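Local coordinates for protein ribose-phosphate pyrophosphokinase (Mycobacterium smegmatis, PDB 5MP7) that probably makes phosphoribosyl pyrophosphate by transferring the pyrophosphoryl group of ATP to the 1-hydroxyl of ribose 5-phosphate, at residues A[99-107]-A[137-145]; A[18-26]-A[281-289]. All coordinates share one frame; numbering follows the deposited sequence.

Contact 1 (A[99-107]-A[137-145]); sequences FYPYARQDK and LHTDQIQGF
His-138 NE2 and Arg-104 O share a water that lies 3.2 Å from each of them and donates to the carbonyl. The other ring nitrogen, ND1, is hydrogen-bonded to Asp-231. Arg-104 CG sits centrally over one face of the His-138 ring in a CH-pi contact, 4.0 Å from its centroid; chi1 of -179° points the imidazole away from its own backbone N and over to that arginine. Beyond CG the arginine bends at chi3 (-61°) and leads away to a salt bridge with Glu-47 of a second subunit. At the edge of the imidazole, in its plane, Asp-106 OD2 is 3.6 Å from His-138 CD2. The same OD2 accepts a hydrogen bond from Thr-139 OG1, the two side chains meeting from opposite directions; the modelled 2.5 Å between these oxygens is very short, so the exact length is doubtful.

On the side of Tyr-100 and Ile-142 the packing is apolar. Ile-142 divides its branches: CG2 lies over the Tyr-100 ring, 3.9 Å from CZ, and CD1 reaches Ala-103 CB at 3.9 Å. Leu-137 CD2 presses on Tyr-100 CB at 3.7 Å, and the phenol hydroxyl is anchored on Ala-117 O. With ND1 of His-138 engaged by Asp-231, NE2, here on a water, would probably be the nitrogen that turns to magnesium, a predicted ligand, beside the predicted ATP-binding Arg-104.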
ATOM      1  N   PHE A  99     -57.674  -1.995  21.717  1.00 29.53           N
ATOM      2  CA  PHE A  99     -57.258  -3.392  21.770  1.00 29.38           C
ATOM      3  C   PHE A  99     -56.162  -3.505  22.837  1.00 31.13           C
ATOM      4  O   PHE A  99     -55.094  -2.893  22.717  1.00 35.95           O
ATOM      5  CB  PHE A  99     -56.757  -3.792  20.394  1.00 29.93           C
ATOM      6  CG  PHE A  99     -56.097  -5.147  20.325  1.00 31.28           C
ATOM      7  CD1 PHE A  99     -56.864  -6.276  20.111  1.00 30.75           C
ATOM      8  CD2 PHE A  99     -54.715  -5.273  20.406  1.00 30.72           C
ATOM      9  CE1 PHE A  99     -56.281  -7.523  20.001  1.00 34.13           C
ATOM     10  CE2 PHE A  99     -54.120  -6.509  20.301  1.00 33.35           C
ATOM     11  CZ  PHE A  99     -54.906  -7.643  20.110  1.00 34.10           C
ATOM     12  N   TYR A 100     -56.449  -4.234  23.909  1.00 30.73           N
ATOM     13  CA  TYR A 100     -55.540  -4.323  25.055  1.00 29.79           C
ATOM     14  C   TYR A 100     -54.386  -5.263  24.723  1.00 29.30           C
ATOM     15  O   TYR A 100     -54.591  -6.446  24.486  1.00 32.27           O
ATOM     16  CB  TYR A 100     -56.310  -4.799  26.266  1.00 28.96           C
ATOM     17  CG  TYR A 100     -55.580  -4.704  27.570  1.00 29.92           C
ATOM     18  CD1 TYR A 100     -54.653  -5.676  27.955  1.00 31.04           C
ATOM     19  CD2 TYR A 100     -55.876  -3.704  28.486  1.00 33.50           C
ATOM     20  CE1 TYR A 100     -54.025  -5.634  29.193  1.00 31.50           C
ATOM     21  CE2 TYR A 100     -55.238  -3.643  29.743  1.00 31.58           C
ATOM     22  CZ  TYR A 100     -54.332  -4.624  30.088  1.00 31.82           C
ATOM     23  OH  TYR A 100     -53.694  -4.610  31.288  1.00 30.79           O
ATOM     24  N   PRO A 101     -53.177  -4.743  24.649  1.00 28.00           N
ATOM     25  CA  PRO A 101     -52.046  -5.597  24.317  1.00 28.23           C
ATOM     26  C   PRO A 101     -51.721  -6.623  25.403  1.00 26.99           C
ATOM     27  O   PRO A 101     -51.811  -6.301  26.587  1.00 25.28           O
ATOM     28  CB  PRO A 101     -50.870  -4.606  24.194  1.00 27.84           C
ATOM     29  CG  PRO A 101     -51.300  -3.363  24.863  1.00 27.98           C
ATOM     30  CD  PRO A 101     -52.760  -3.427  25.142  1.00 29.23           C
ATOM     31  N   TYR A 102     -51.332  -7.823  24.952  1.00 23.52           N
ATOM     32  CA  TYR A 102     -51.003  -8.956  25.756  1.00 22.25           C
ATOM     33  C   TYR A 102     -52.196  -9.551  26.482  1.00 23.83           C
ATOM     34  O   TYR A 102     -52.019 -10.330  27.416  1.00 25.10           O
ATOM     35  CB  TYR A 102     -49.858  -8.622  26.734  1.00 23.07           C
ATOM     36  CG  TYR A 102     -48.581  -8.451  26.033  1.00 21.33           C
ATOM     37  CD1 TYR A 102     -47.843  -9.540  25.683  1.00 21.81           C
ATOM     38  CD2 TYR A 102     -48.123  -7.185  25.671  1.00 22.62           C
ATOM     39  CE1 TYR A 102     -46.640  -9.404  25.029  1.00 22.14           C
ATOM     40  CE2 TYR A 102     -46.926  -7.018  25.013  1.00 21.35           C
ATOM     41  CZ  TYR A 102     -46.183  -8.141  24.694  1.00 22.12           C
ATOM     42  OH  TYR A 102     -45.045  -8.023  23.956  1.00 21.41           O
ATOM     43  N   ALA A 103     -53.407  -9.210  26.075  1.00 25.95           N
ATOM     44  CA  ALA A 103     -54.627  -9.728  26.743  1.00 28.09           C
ATOM     45  C   ALA A 103     -54.722 -11.233  26.726  1.00 30.41           C
ATOM     46  O   ALA A 103     -55.250 -11.800  27.666  1.00 32.50           O
ATOM     47  CB  ALA A 103     -55.879  -9.117  26.153  1.00 25.88           C
ATOM     48  N   ARG A 104     -54.190 -11.880  25.682  1.00 33.25           N
ATOM     49  CA  ARG A 104     -54.197 -13.329  25.626  1.00 37.81           C
ATOM     50  C   ARG A 104     -53.295 -14.008  26.664  1.00 42.18           C
ATOM     51  O   ARG A 104     -53.588 -15.124  27.094  1.00 48.58           O
ATOM     52  CB  ARG A 104     -53.882 -13.815  24.227  1.00 40.34           C
ATOM     53  CG  ARG A 104     -55.073 -13.646  23.293  1.00 47.04           C
ATOM     54  CD  ARG A 104     -54.701 -13.927  21.848  1.00 53.20           C
ATOM     55  NE  ARG A 104     -53.667 -13.004  21.381  1.00 59.15           N
ATOM     56  CZ  ARG A 104     -53.058 -13.072  20.194  1.00 62.82           C
ATOM     57  NH1 ARG A 104     -53.353 -14.026  19.314  1.00 59.27           N
ATOM     58  NH2 ARG A 104     -52.154 -12.153  19.882  1.00 66.05           N
ATOM     59  N   GLN A 105     -52.229 -13.336  27.095  1.00 43.76           N
ATOM     60  CA  GLN A 105     -51.376 -13.837  28.182  1.00 41.93           C
ATOM     61  C   GLN A 105     -51.870 -13.347  29.558  1.00 38.52           C
ATOM     62  O   GLN A 105     -51.230 -12.535  30.199  1.00 34.63           O
ATOM     63  CB  GLN A 105     -49.939 -13.433  27.905  1.00 44.81           C
ATOM     64  CG  GLN A 105     -48.911 -14.113  28.803  1.00 53.18           C
ATOM     65  CD  GLN A 105     -48.786 -15.612  28.557  1.00 57.26           C
ATOM     66  OE1 GLN A 105     -48.733 -16.068  27.417  1.00 60.48           O
ATOM     67  NE2 GLN A 105     -48.764 -16.387  29.627  1.00 59.99           N
ATOM     68  N   ASP A 106     -53.044 -13.836  29.987  1.00 39.98           N
ATOM     69  CA  ASP A 106     -53.713 -13.406  31.266  1.00 39.49           C
ATOM     70  C   ASP A 106     -53.675 -14.466  32.372  1.00 36.44           C
ATOM     71  O   ASP A 106     -54.358 -14.355  33.378  1.00 31.73           O
ATOM     72  CB  ASP A 106     -55.161 -12.989  31.001  1.00 43.62           C
ATOM     73  CG  ASP A 106     -55.981 -14.051  30.222  1.00 51.63           C
ATOM     74  OD1 ASP A 106     -55.492 -15.195  29.962  1.00 61.56           O
ATOM     75  OD2 ASP A 106     -57.135 -13.721  29.838  1.00 59.35           O
ATOM     76  N   LYS A 107     -52.887 -15.509  32.141  1.00 39.09           N
ATOM     77  CA  LYS A 107     -52.655 -16.586  33.101  1.00 46.63           C
ATOM     78  C   LYS A 107     -51.415 -17.381  32.679  1.00 42.94           C
ATOM     79  O   LYS A 107     -50.941 -17.216  31.571  1.00 41.91           O
ATOM     80  CB  LYS A 107     -53.854 -17.533  33.163  1.00 49.07           C
ATOM     81  CG  LYS A 107     -54.068 -18.320  31.884  1.00 53.04           C
ATOM     82  CD  LYS A 107     -55.423 -18.935  31.944  1.00 57.09           C
ATOM     83  CE  LYS A 107     -55.494 -20.171  31.023  1.00 60.92           C
ATOM     84  NZ  LYS A 107     -55.227 -21.350  31.898  1.00 67.84           N
ATOM     85  N   LEU A 137     -62.221  -6.843  26.229  1.00 37.27           N
ATOM     86  CA  LEU A 137     -61.119  -7.598  26.775  1.00 35.53           C
ATOM     87  C   LEU A 137     -61.273  -9.098  26.508  1.00 36.32           C
ATOM     88  O   LEU A 137     -62.370  -9.640  26.516  1.00 39.41           O
ATOM     89  CB  LEU A 137     -61.009  -7.333  28.265  1.00 34.46           C
ATOM     90  CG  LEU A 137     -60.763  -5.879  28.621  1.00 36.93           C
ATOM     91  CD1 LEU A 137     -61.063  -5.628  30.080  1.00 38.28           C
ATOM     92  CD2 LEU A 137     -59.341  -5.484  28.274  1.00 38.58           C
ATOM     93  N   HIS A 138     -60.148  -9.765  26.288  1.00 37.08           N
ATOM     94  CA  HIS A 138     -60.130 -11.195  26.062  1.00 39.45           C
ATOM     95  C   HIS A 138     -60.816 -11.944  27.220  1.00 40.67           C
ATOM     96  O   HIS A 138     -61.524 -12.923  26.984  1.00 38.94           O
ATOM     97  CB  HIS A 138     -58.684 -11.659  25.900  1.00 42.38           C
ATOM     98  CG  HIS A 138     -58.549 -13.116  25.636  1.00 47.14           C
ATOM     99  ND1 HIS A 138     -58.864 -13.671  24.415  1.00 50.76           N
ATOM    100  CD2 HIS A 138     -58.148 -14.136  26.429  1.00 49.46           C
ATOM    101  CE1 HIS A 138     -58.655 -14.975  24.463  1.00 55.00           C
ATOM    102  NE2 HIS A 138     -58.215 -15.281  25.673  1.00 57.51           N
ATOM    103  N   THR A 139     -60.567 -11.492  28.457  1.00 39.22           N
ATOM    104  CA  THR A 139     -61.331 -11.922  29.637  1.00 41.60           C
ATOM    105  C   THR A 139     -61.719 -10.734  30.466  1.00 37.36           C
ATOM    106  O   THR A 139     -60.939  -9.806  30.612  1.00 35.87           O
ATOM    107  CB  THR A 139     -60.534 -12.865  30.569  1.00 44.29           C
ATOM    108  OG1 THR A 139     -59.155 -12.465  30.597  1.00 47.22           O
ATOM    109  CG2 THR A 139     -60.679 -14.346  30.115  1.00 45.73           C
ATOM    110  N   ASP A 140     -62.905 -10.813  31.051  1.00 35.87           N
ATOM    111  CA  ASP A 140     -63.455  -9.749  31.843  1.00 38.31           C
ATOM    112  C   ASP A 140     -62.635  -9.517  33.120  1.00 34.83           C
ATOM    113  O   ASP A 140     -62.580  -8.416  33.636  1.00 34.97           O
ATOM    114  CB  ASP A 140     -64.912 -10.070  32.192  1.00 46.46           C
ATOM    115  CG  ASP A 140     -65.808 -10.346  30.932  1.00 55.09           C
ATOM    116  OD1 ASP A 140     -65.265 -10.681  29.854  1.00 65.42           O
ATOM    117  OD2 ASP A 140     -67.061 -10.245  31.034  1.00 53.91           O
ATOM    118  N   GLN A 141     -61.928 -10.530  33.587  1.00 35.53           N
ATOM    119  CA  GLN A 141     -61.142 -10.429  34.819  1.00 36.28           C
ATOM    120  C   GLN A 141     -59.955  -9.506  34.705  1.00 35.43           C
ATOM    121  O   GLN A 141     -59.472  -9.029  35.725  1.00 36.63           O
ATOM    122  CB  GLN A 141     -60.666 -11.799  35.317  1.00 39.01           C
ATOM    123  CG  GLN A 141     -61.789 -12.647  35.909  1.00 41.66           C
ATOM    124  CD  GLN A 141     -62.701 -13.209  34.844  1.00 43.20           C
ATOM    125  OE1 GLN A 141     -62.248 -13.591  33.769  1.00 41.47           O
ATOM    126  NE2 GLN A 141     -64.000 -13.220  35.115  1.00 47.73           N
ATOM    127  N   ILE A 142     -59.496  -9.221  33.478  1.00 34.53           N
ATOM    128  CA  ILE A 142     -58.430  -8.220  33.247  1.00 32.61           C
ATOM    129  C   ILE A 142     -58.767  -6.853  33.887  1.00 30.47           C
ATOM    130  O   ILE A 142     -57.880  -6.087  34.233  1.00 28.20           O
ATOM    131  CB  ILE A 142     -58.133  -8.092  31.732  1.00 34.46           C
ATOM    132  CG1 ILE A 142     -57.436  -9.355  31.253  1.00 37.21           C
ATOM    133  CG2 ILE A 142     -57.255  -6.888  31.430  1.00 33.60           C
ATOM    134  CD1 ILE A 142     -57.285  -9.473  29.759  1.00 38.00           C
ATOM    135  N   GLN A 143     -60.051  -6.566  34.021  1.00 28.98           N
ATOM    136  CA  GLN A 143     -60.534  -5.406  34.731  1.00 33.39           C
ATOM    137  C   GLN A 143     -59.964  -5.328  36.179  1.00 34.86           C
ATOM    138  O   GLN A 143     -59.621  -4.264  36.663  1.00 41.81           O
ATOM    139  CB  GLN A 143     -62.050  -5.479  34.726  1.00 36.25           C
ATOM    140  CG  GLN A 143     -62.799  -4.212  35.028  1.00 42.33           C
ATOM    141  CD  GLN A 143     -64.306  -4.421  34.914  1.00 46.48           C
ATOM    142  OE1 GLN A 143     -64.848  -5.481  35.295  1.00 52.03           O
ATOM    143  NE2 GLN A 143     -64.995  -3.411  34.408  1.00 47.83           N
ATOM    144  N   GLY A 144     -59.774  -6.459  36.831  1.00 32.42           N
ATOM    145  CA  GLY A 144     -59.119  -6.489  38.135  1.00 32.85           C
ATOM    146  C   GLY A 144     -57.590  -6.392  38.183  1.00 30.39           C
ATOM    147  O   GLY A 144     -57.018  -6.342  39.275  1.00 30.64           O
ATOM    148  N   PHE A 145     -56.929  -6.331  37.034  1.00 26.29           N
ATOM    149  CA  PHE A 145     -55.485  -6.224  36.983  1.00 25.76           C
ATOM    150  C   PHE A 145     -54.949  -4.862  37.274  1.00 25.72           C
ATOM    151  O   PHE A 145     -53.766  -4.716  37.498  1.00 26.70           O
ATOM    152  CB  PHE A 145     -54.963  -6.650  35.619  1.00 26.75           C
ATOM    153  CG  PHE A 145     -55.016  -8.128  35.364  1.00 27.45           C
ATOM    154  CD1 PHE A 145     -55.530  -9.026  36.285  1.00 28.68           C
ATOM    155  CD2 PHE A 145     -54.555  -8.611  34.164  1.00 29.91           C
ATOM    156  CE1 PHE A 145     -55.588 -10.380  36.001  1.00 29.37           C
ATOM    157  CE2 PHE A 145     -54.603  -9.955  33.880  1.00 31.46           C
ATOM    158  CZ  PHE A 145     -55.112 -10.851  34.808  1.00 29.55           C
TER
HETATM  159  O   HOH W   1     -55.781 -17.307  26.125  1.00 43.25           O

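Contact 2 (A[18-26]-A[281-289]); sequences RAHPELADQ and VTNTLPITE
The imidazole of His-20 is sandwiched between two aliphatic groups. Leu-23 CB, from the first turn of its own helix, lies over one face toward the rim, and Pro-286 covers the opposite face. Pro-286 lays CB over that face in a CH-pi contact, 3.7 Å from the centroid of the His-20 ring, and its CG also reaches back to Ala-19 O at 3.9 Å. His-20 occupies the N-cap position of helix 21-31. Its ring extends from the backbone with CG anti to N (chi1 -171°), which sets it between the first helical turn and the bend at 283-286; which ring atoms are nitrogens is doubtful in the model.

One and two turns further along the helix, Leu-23 and Gln-26 meet Asn-283. Leu-23 crosses that side chain obliquely: its CD1 touches Asn-283 ND2 at 3.9 Å, while the other methyl, CD2, is 3.9 Å from Asn-283 O. Gln-26 and Asn-283 approach from opposite directions with their amide planes 25° apart. Asn-283 ND2 donates to Gln-26 OE1 over 3.2 Å, a moderately bent bond (142° at the hydrogen), and the extended glutamine chain supplies the length to reach it. Both amides have further partners beyond the two segments: Gln-26 OE1 also bonds Ser-300 OG, and Asn-283 OD1 takes the backbone N-H of Ile-301. The asparagine therefore spans from the helix to the loop that follows strand 296-299.

Here the start of the helix after strand 12-16, in the N-terminal PRTase-like part of the chain, packs on the loop leaving strand 278-282 of the second sheet. It is an interface between the two alpha/beta halves that make up a class I phosphoribosyl pyrophosphate synthetase subunit.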
ATOM      1  N   ARG A  18     -49.371   7.597  17.006  1.00 40.63           N
ATOM      2  CA  ARG A  18     -49.313   7.527  15.540  1.00 41.87           C
ATOM      3  C   ARG A  18     -49.859   6.239  14.935  1.00 35.55           C
ATOM      4  O   ARG A  18     -49.990   6.164  13.736  1.00 35.17           O
ATOM      5  CB  ARG A  18     -47.860   7.662  15.079  1.00 43.92           C
ATOM      6  CG  ARG A  18     -47.251   9.029  15.337  1.00 47.03           C
ATOM      7  CD  ARG A  18     -45.758   8.990  15.036  1.00 47.20           C
ATOM      8  NE  ARG A  18     -45.034   8.193  16.037  1.00 52.12           N
ATOM      9  CZ  ARG A  18     -43.824   7.638  15.886  1.00 53.47           C
ATOM     10  NH1 ARG A  18     -43.155   7.775  14.748  1.00 54.93           N
ATOM     11  NH2 ARG A  18     -43.280   6.955  16.894  1.00 54.55           N
ATOM     12  N   ALA A  19     -50.172   5.234  15.741  1.00 32.69           N
ATOM     13  CA  ALA A  19     -50.566   3.935  15.212  1.00 33.90           C
ATOM     14  C   ALA A  19     -51.892   3.913  14.415  1.00 33.69           C
ATOM     15  O   ALA A  19     -52.024   3.153  13.467  1.00 33.71           O
ATOM     16  CB  ALA A  19     -50.617   2.887  16.321  1.00 33.41           C
ATOM     17  N   HIS A  20     -52.870   4.724  14.791  1.00 32.36           N
ATOM     18  CA  HIS A  20     -54.153   4.583  14.181  1.00 30.17           C
ATOM     19  C   HIS A  20     -54.783   5.934  14.089  1.00 31.52           C
ATOM     20  O   HIS A  20     -55.713   6.238  14.809  1.00 29.15           O
ATOM     21  CB  HIS A  20     -54.977   3.594  14.976  1.00 29.89           C
ATOM     22  CG  HIS A  20     -56.261   3.209  14.307  1.00 30.81           C
ATOM     23  ND1 HIS A  20     -57.234   2.474  14.944  1.00 30.90           N
ATOM     24  CD2 HIS A  20     -56.760   3.510  13.090  1.00 30.46           C
ATOM     25  CE1 HIS A  20     -58.275   2.341  14.151  1.00 27.91           C
ATOM     26  NE2 HIS A  20     -58.016   2.963  13.019  1.00 28.53           N
ATOM     27  N   PRO A  21     -54.298   6.747  13.134  1.00 36.31           N
ATOM     28  CA  PRO A  21     -54.760   8.134  12.947  1.00 36.81           C
ATOM     29  C   PRO A  21     -56.248   8.327  12.545  1.00 37.53           C
ATOM     30  O   PRO A  21     -56.856   9.317  12.964  1.00 42.32           O
ATOM     31  CB  PRO A  21     -53.795   8.702  11.882  1.00 38.78           C
ATOM     32  CG  PRO A  21     -53.105   7.512  11.260  1.00 39.70           C
ATOM     33  CD  PRO A  21     -53.192   6.373  12.221  1.00 36.59           C
ATOM     34  N   GLU A  22     -56.829   7.421  11.771  1.00 37.35           N
ATOM     35  CA  GLU A  22     -58.258   7.521  11.430  1.00 39.91           C
ATOM     36  C   GLU A  22     -59.149   7.443  12.651  1.00 35.81           C
ATOM     37  O   GLU A  22     -60.137   8.177  12.754  1.00 36.02           O
ATOM     38  CB  GLU A  22     -58.678   6.450  10.386  1.00 49.04           C
ATOM     39  CG  GLU A  22     -58.154   6.757   8.924  1.00 64.83           C
ATOM     40  CD  GLU A  22     -58.260   5.574   7.948  1.00 77.35           C
ATOM     41  OE1 GLU A  22     -58.998   4.604   8.243  1.00 94.96           O
ATOM     42  OE2 GLU A  22     -57.605   5.608   6.870  1.00 73.65           O
ATOM     43  N   LEU A  23     -58.830   6.553  13.585  1.00 33.50           N
ATOM     44  CA  LEU A  23     -59.660   6.418  14.772  1.00 31.77           C
ATOM     45  C   LEU A  23     -59.577   7.692  15.588  1.00 32.34           C
ATOM     46  O   LEU A  23     -60.602   8.172  16.079  1.00 31.94           O
ATOM     47  CB  LEU A  23     -59.253   5.240  15.635  1.00 30.90           C
ATOM     48  CG  LEU A  23     -60.086   4.976  16.891  1.00 31.26           C
ATOM     49  CD1 LEU A  23     -61.565   4.748  16.575  1.00 31.26           C
ATOM     50  CD2 LEU A  23     -59.517   3.758  17.589  1.00 32.43           C
ATOM     51  N   ALA A  24     -58.361   8.211  15.751  1.00 30.63           N
ATOM     52  CA  ALA A  24     -58.154   9.435  16.536  1.00 33.06           C
ATOM     53  C   ALA A  24     -58.934  10.613  15.974  1.00 31.40           C
ATOM     54  O   ALA A  24     -59.547  11.377  16.700  1.00 30.29           O
ATOM     55  CB  ALA A  24     -56.658   9.776  16.627  1.00 32.00           C
ATOM     56  N   ASP A  25     -58.898  10.741  14.661  1.00 36.08           N
ATOM     57  CA  ASP A  25     -59.639  11.777  13.964  1.00 37.09           C
ATOM     58  C   ASP A  25     -61.139  11.597  14.119  1.00 33.37           C
ATOM     59  O   ASP A  25     -61.818  12.585  14.339  1.00 32.82           O
ATOM     60  CB  ASP A  25     -59.202  11.762  12.506  1.00 43.10           C
ATOM     61  CG  ASP A  25     -60.131  12.509  11.595  1.00 55.66           C
ATOM     62  OD1 ASP A  25     -59.995  13.760  11.497  1.00 60.48           O
ATOM     63  OD2 ASP A  25     -61.003  11.813  10.971  1.00 64.36           O
ATOM     64  N   GLN A  26     -61.652  10.365  14.010  1.00 31.26           N
ATOM     65  CA  GLN A  26     -63.094  10.105  14.209  1.00 31.81           C
ATOM     66  C   GLN A  26     -63.552  10.430  15.629  1.00 32.57           C
ATOM     67  O   GLN A  26     -64.601  11.022  15.808  1.00 33.29           O
ATOM     68  CB  GLN A  26     -63.469   8.659  13.934  1.00 35.00           C
ATOM     69  CG  GLN A  26     -63.518   8.256  12.464  1.00 35.85           C
ATOM     70  CD  GLN A  26     -63.578   6.742  12.247  1.00 38.35           C
ATOM     71  OE1 GLN A  26     -63.885   5.954  13.143  1.00 36.86           O
ATOM     72  NE2 GLN A  26     -63.267   6.334  11.036  1.00 41.60           N
ATOM     73  N   VAL A 281     -66.246  -6.686  11.603  1.00 27.90           N
ATOM     74  CA  VAL A 281     -65.284  -6.256  12.616  1.00 27.48           C
ATOM     75  C   VAL A 281     -65.456  -4.784  12.918  1.00 26.28           C
ATOM     76  O   VAL A 281     -66.197  -4.102  12.228  1.00 30.29           O
ATOM     77  CB  VAL A 281     -63.812  -6.481  12.229  1.00 27.89           C
ATOM     78  CG1 VAL A 281     -63.536  -7.934  11.990  1.00 27.44           C
ATOM     79  CG2 VAL A 281     -63.449  -5.693  11.011  1.00 29.89           C
ATOM     80  N   THR A 282     -64.865  -4.330  14.015  1.00 25.31           N
ATOM     81  CA  THR A 282     -64.836  -2.909  14.350  1.00 26.23           C
ATOM     82  C   THR A 282     -63.490  -2.396  13.978  1.00 24.31           C
ATOM     83  O   THR A 282     -62.589  -3.159  13.627  1.00 27.06           O
ATOM     84  CB  THR A 282     -65.083  -2.599  15.853  1.00 27.59           C
ATOM     85  OG1 THR A 282     -63.918  -2.974  16.629  1.00 29.39           O
ATOM     86  CG2 THR A 282     -66.292  -3.332  16.342  1.00 27.72           C
ATOM     87  N   ASN A 283     -63.317  -1.102  14.134  1.00 25.77           N
ATOM     88  CA  ASN A 283     -62.023  -0.487  13.825  1.00 29.89           C
ATOM     89  C   ASN A 283     -61.166  -0.171  15.063  1.00 29.08           C
ATOM     90  O   ASN A 283     -60.573   0.903  15.148  1.00 34.66           O
ATOM     91  CB  ASN A 283     -62.229   0.753  12.922  1.00 28.58           C
ATOM     92  CG  ASN A 283     -62.876   1.900  13.647  1.00 27.14           C
ATOM     93  OD1 ASN A 283     -63.644   1.713  14.586  1.00 30.00           O
ATOM     94  ND2 ASN A 283     -62.583   3.084  13.212  1.00 27.21           N
ATOM     95  N   THR A 284     -61.140  -1.068  16.041  1.00 27.78           N
ATOM     96  CA  THR A 284     -60.286  -0.874  17.208  1.00 27.84           C
ATOM     97  C   THR A 284     -58.842  -0.889  16.776  1.00 26.36           C
ATOM     98  O   THR A 284     -58.027  -0.262  17.396  1.00 29.52           O
ATOM     99  CB  THR A 284     -60.481  -1.972  18.273  1.00 29.46           C
ATOM    100  OG1 THR A 284     -60.549  -3.249  17.646  1.00 28.84           O
ATOM    101  CG2 THR A 284     -61.744  -1.731  19.101  1.00 29.16           C
ATOM    102  N   LEU A 285     -58.561  -1.627  15.722  1.00 27.72           N
ATOM    103  CA  LEU A 285     -57.288  -1.667  15.043  1.00 29.79           C
ATOM    104  C   LEU A 285     -57.465  -1.107  13.664  1.00 29.98           C
ATOM    105  O   LEU A 285     -58.571  -1.152  13.136  1.00 31.27           O
ATOM    106  CB  LEU A 285     -56.818  -3.110  14.904  1.00 31.58           C
ATOM    107  CG  LEU A 285     -56.446  -3.668  16.278  1.00 35.73           C
ATOM    108  CD1 LEU A 285     -56.596  -5.160  16.346  1.00 40.35           C
ATOM    109  CD2 LEU A 285     -55.020  -3.296  16.676  1.00 36.27           C
ATOM    110  N   PRO A 286     -56.392  -0.547  13.069  1.00 30.97           N
ATOM    111  CA  PRO A 286     -56.572   0.077  11.755  1.00 31.19           C
ATOM    112  C   PRO A 286     -56.687  -1.027  10.708  1.00 34.89           C
ATOM    113  O   PRO A 286     -55.869  -1.927  10.680  1.00 35.65           O
ATOM    114  CB  PRO A 286     -55.293   0.890  11.558  1.00 28.85           C
ATOM    115  CG  PRO A 286     -54.303   0.219  12.409  1.00 28.22           C
ATOM    116  CD  PRO A 286     -55.013  -0.416  13.555  1.00 28.13           C
ATOM    117  N   ILE A 287     -57.718  -0.970   9.883  1.00 37.01           N
ATOM    118  CA  ILE A 287     -57.909  -1.966   8.856  1.00 42.05           C
ATOM    119  C   ILE A 287     -57.366  -1.376   7.564  1.00 40.61           C
ATOM    120  O   ILE A 287     -58.088  -0.677   6.864  1.00 36.18           O
ATOM    121  CB  ILE A 287     -59.404  -2.318   8.674  1.00 46.89           C
ATOM    122  CG1 ILE A 287     -60.115  -2.540  10.031  1.00 50.59           C
ATOM    123  CG2 ILE A 287     -59.521  -3.535   7.772  1.00 47.60           C
ATOM    124  CD1 ILE A 287     -59.648  -3.745  10.829  1.00 51.14           C
ATOM    125  N   THR A 288     -56.105  -1.662   7.254  1.00 41.38           N
ATOM    126  CA  THR A 288     -55.461  -1.107   6.073  1.00 45.14           C
ATOM    127  C   THR A 288     -55.955  -1.808   4.824  1.00 48.64           C
ATOM    128  O   THR A 288     -56.645  -2.847   4.897  1.00 45.75           O
ATOM    129  CB  THR A 288     -53.925  -1.254   6.134  1.00 51.48           C
ATOM    130  OG1 THR A 288     -53.544  -2.642   6.178  1.00 52.82           O
ATOM    131  CG2 THR A 288     -53.365  -0.519   7.338  1.00 54.77           C
ATOM    132  N   GLU A 289     -55.558  -1.289   3.672  1.00 51.32           N
ATOM    133  CA  GLU A 289     -56.070  -1.785   2.395  1.00 57.97           C
ATOM    134  C   GLU A 289     -55.576  -3.198   2.040  1.00 56.42           C
ATOM    135  O   GLU A 289     -56.324  -3.969   1.449  1.00 56.75           O
ATOM    136  CB  GLU A 289     -55.848  -0.730   1.302  1.00 62.70           C
ATOM    137  CG  GLU A 289     -56.472   0.610   1.771  1.00 74.89           C
ATOM    138  CD  GLU A 289     -57.990   0.571   2.110  1.00 81.47           C
ATOM    139  OE1 GLU A 289     -58.660  -0.462   1.893  1.00 80.91           O
ATOM    140  OE2 GLU A 289     -58.541   1.588   2.598  1.00 78.12           O
TER

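Overall arrangement
The two contacts lie on opposite sides of the chain's centre, their centres about 21 Å apart. Contact 1 is nested inside the loop closed by contact 2: along the chain the order is 18-26, 99-107, 137-145, 281-289. Three of the four segments follow strands 12-16, 92-97 and 131-135 of the five-stranded parallel sheet, whereas 281-289 begins at the end of strand 278-282 of the mixed sheet and continues into the loop after it. Contact 1 joins neighbouring loops of one sheet; contact 2 ties that sheet's half to the other. They meet where Phe-99 CD1 packs on Leu-285 CD1 at 3.9 Å, linking the loop with predicted ATP-binding residues to the interface between halves.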